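Local coordinates for OmpT protein (Vibrio cholerae serotype O1, PDB 6EHF) that forms a trimeric outer-membrane beta-barrel that probably acts as a non-specific diffusion porin for small solutes and ions, at residues Thr187-Glu192 / Asn210-Val215. The protein carries 1 engineered substitution. Residues are numbered along the deposited sequence; the frame is centred on the assembly and turned at random.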
loop_
_atom_site.group_PDB
_atom_site.type_symbol
_atom_site.label_atom_id
_atom_site.label_comp_id
_atom_site.label_asym_id
_atom_site.label_seq_id
_atom_site.Cartn_x
_atom_site.Cartn_y
_atom_site.Cartn_z
ATOM N N THR A 187 -25.397 -7.903 -18.625
ATOM C CA THR A 187 -26.117 -8.296 -17.409
ATOM C C THR A 187 -25.978 -9.808 -17.118
ATOM O O THR A 187 -26.225 -10.603 -18.016
ATOM C CB THR A 187 -27.603 -7.869 -17.526
ATOM O OG1 THR A 187 -27.683 -6.428 -17.585
ATOM C CG2 THR A 187 -28.430 -8.400 -16.342
ATOM N N ASN A 188 -25.576 -10.176 -15.878
ATOM C CA ASN A 188 -25.489 -11.598 -15.385
ATOM C C ASN A 188 -26.560 -11.785 -14.294
ATOM O O ASN A 188 -26.568 -11.106 -13.276
ATOM C CB ASN A 188 -24.077 -11.982 -14.857
ATOM C CG ASN A 188 -23.903 -13.496 -14.538
ATOM O OD1 ASN A 188 -24.495 -14.363 -15.188
ATOM N ND2 ASN A 188 -23.039 -13.813 -13.552
ATOM N N SER A 189 -27.486 -12.700 -14.563
ATOM C CA SER A 189 -28.690 -12.919 -13.776
ATOM C C SER A 189 -28.663 -14.421 -13.520
ATOM O O SER A 189 -28.656 -15.202 -14.440
ATOM C CB SER A 189 -29.922 -12.491 -14.574
ATOM O OG SER A 189 -29.545 -11.808 -15.792
ATOM N N TYR A 190 -28.612 -14.819 -12.266
ATOM C CA TYR A 190 -28.176 -16.149 -11.936
ATOM C C TYR A 190 -29.009 -16.706 -10.782
ATOM O O TYR A 190 -29.582 -15.933 -10.022
ATOM C CB TYR A 190 -26.663 -16.127 -11.618
ATOM C CG TYR A 190 -26.218 -15.014 -10.675
ATOM C CD1 TYR A 190 -25.856 -13.754 -11.162
ATOM C CD2 TYR A 190 -26.140 -15.228 -9.298
ATOM C CE1 TYR A 190 -25.431 -12.733 -10.312
ATOM C CE2 TYR A 190 -25.734 -14.210 -8.439
ATOM C CZ TYR A 190 -25.367 -12.967 -8.949
ATOM O OH TYR A 190 -24.986 -11.968 -8.094
ATOM N N PHE A 191 -29.099 -18.035 -10.686
ATOM C CA PHE A 191 -29.842 -18.701 -9.625
ATOM C C PHE A 191 -29.186 -20.026 -9.278
ATOM O O PHE A 191 -28.731 -20.749 -10.170
ATOM C CB PHE A 191 -31.293 -18.975 -10.040
ATOM C CG PHE A 191 -32.095 -19.637 -8.956
ATOM C CD1 PHE A 191 -32.676 -18.871 -7.922
ATOM C CD2 PHE A 191 -32.243 -21.039 -8.919
ATOM C CE1 PHE A 191 -33.416 -19.477 -6.891
ATOM C CE2 PHE A 191 -32.984 -21.659 -7.887
ATOM C CZ PHE A 191 -33.577 -20.877 -6.874
ATOM N N GLU A 192 -29.185 -20.362 -7.990
ATOM C CA GLU A 192 -28.665 -21.645 -7.537
ATOM C C GLU A 192 -29.497 -22.372 -6.487
ATOM O O GLU A 192 -30.292 -21.784 -5.774
ATOM C CB GLU A 192 -27.241 -21.487 -6.999
ATOM C CG GLU A 192 -27.103 -20.773 -5.645
ATOM C CD GLU A 192 -27.087 -21.687 -4.407
ATOM O OE1 GLU A 192 -26.860 -22.909 -4.511
ATOM O OE2 GLU A 192 -27.301 -21.165 -3.296
ATOM N N ASN A 210 -27.770 -21.785 -12.717
ATOM C CA ASN A 210 -28.302 -21.362 -14.011
ATOM C C ASN A 210 -27.959 -19.883 -14.136
ATOM O O ASN A 210 -27.904 -19.205 -13.124
ATOM C CB ASN A 210 -29.819 -21.568 -14.052
ATOM C CG ASN A 210 -30.425 -21.198 -15.390
ATOM O OD1 ASN A 210 -30.823 -20.063 -15.574
ATOM N ND2 ASN A 210 -30.475 -22.142 -16.339
ATOM N N ALA A 211 -27.717 -19.390 -15.357
ATOM C CA ALA A 211 -27.272 -18.013 -15.554
ATOM C C ALA A 211 -27.482 -17.514 -16.970
ATOM O O ALA A 211 -27.357 -18.282 -17.910
ATOM C CB ALA A 211 -25.810 -17.881 -15.183
ATOM N N GLU A 212 -27.750 -16.211 -17.087
ATOM C CA GLU A 212 -28.173 -15.547 -18.325
ATOM C C GLU A 212 -27.361 -14.255 -18.461
ATOM O O GLU A 212 -27.524 -13.312 -17.664
ATOM C CB GLU A 212 -29.698 -15.223 -18.293
ATOM C CG GLU A 212 -30.309 -14.510 -19.524
ATOM C CD GLU A 212 -31.749 -13.988 -19.311
ATOM O OE1 GLU A 212 -31.986 -12.752 -19.408
ATOM O OE2 GLU A 212 -32.661 -14.811 -19.055
ATOM N N LEU A 213 -26.510 -14.213 -19.485
ATOM C CA LEU A 213 -25.811 -13.013 -19.861
ATOM C C LEU A 213 -26.477 -12.312 -21.079
ATOM O O LEU A 213 -26.231 -12.755 -22.179
ATOM C CB LEU A 213 -24.354 -13.423 -20.148
ATOM C CG LEU A 213 -23.613 -14.197 -19.018
ATOM C CD1 LEU A 213 -22.380 -14.945 -19.494
ATOM C CD2 LEU A 213 -23.169 -13.277 -17.895
ATOM N N ASP A 214 -27.352 -11.291 -20.902
ATOM C CA ASP A 214 -27.911 -10.468 -22.051
ATOM C C ASP A 214 -26.949 -9.286 -22.191
ATOM O O ASP A 214 -26.247 -8.933 -21.243
ATOM C CB ASP A 214 -29.433 -9.987 -21.914
ATOM C CG ASP A 214 -30.170 -9.495 -23.359
ATOM O OD1 ASP A 214 -29.667 -9.542 -24.556
ATOM O OD2 ASP A 214 -31.348 -9.039 -23.278
ATOM N N VAL A 215 -26.918 -8.714 -23.398
ATOM C CA VAL A 215 -26.192 -7.499 -23.714
ATOM C C VAL A 215 -27.180 -6.480 -24.258
ATOM O O VAL A 215 -28.001 -6.816 -25.111
ATOM C CB VAL A 215 -25.120 -7.742 -24.789
ATOM C CG1 VAL A 215 -24.113 -6.613 -24.765
ATOM C CG2 VAL A 215 -24.421 -9.076 -24.603
#
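Two neighbouring strands of the porin beta-barrel wall, the arms of the hairpin formed by strands 180-199 and 202-215, run antiparallel here (170° between the short segments) and meet through the pairs Thr-187 with Asp-214, Ser-189 with Glu-212 and Phe-191 with Asn-210, all hydrogen-bonded. At one end Thr-187 N reaches Asp-214 O at 2.9 Å in an almost straight bond, while the return bond from Asp-214 N to Thr-187 O is weak. At the other end Asn-210 N gives to Phe-191 O (2.9 Å) and Phe-191 N to Asn-210 O. In the middle, Glu-212 O is held twice by one residue: Ser-189 N donates from 31° off the carbonyl plane, and Ser-189 OG adds a second bond at 3.1 Å. Between these pairs, CA-H...O contacts such as Leu-213 CA to Thr-187 O fill in the ladder.

As in any barrel wall, successive residues face opposite sides. Thr-187, Ser-189, Phe-191, Asn-210, Glu-212 and Asp-214 share one face; Asn-188, Tyr-190, Ala-211 and Leu-213 lie on the other, probably the pore side, where Thr-106 and Leu-107 touch Asn-188, Tyr-104 touches Tyr-190 and Arg-103 touches Ala-211. On this second face the CD2 methyl of Leu-213 lies alongside the Asn-188 side chain. Asn-188 ND2 binds Arg-103 O, which ties the wall to the segment between strands 75-78 and 115-120, consistent with the inward-folded L3 loop of porins. Ala-211 CB meets Tyr-190 CB at 4.1 Å in a non-hydrogen-bonded pair. With CG between backbone N and carbonyl carbon (chi1 47°), the tyrosine ring leads off toward strand 141-151, where OH bonds Glu-144 OE2.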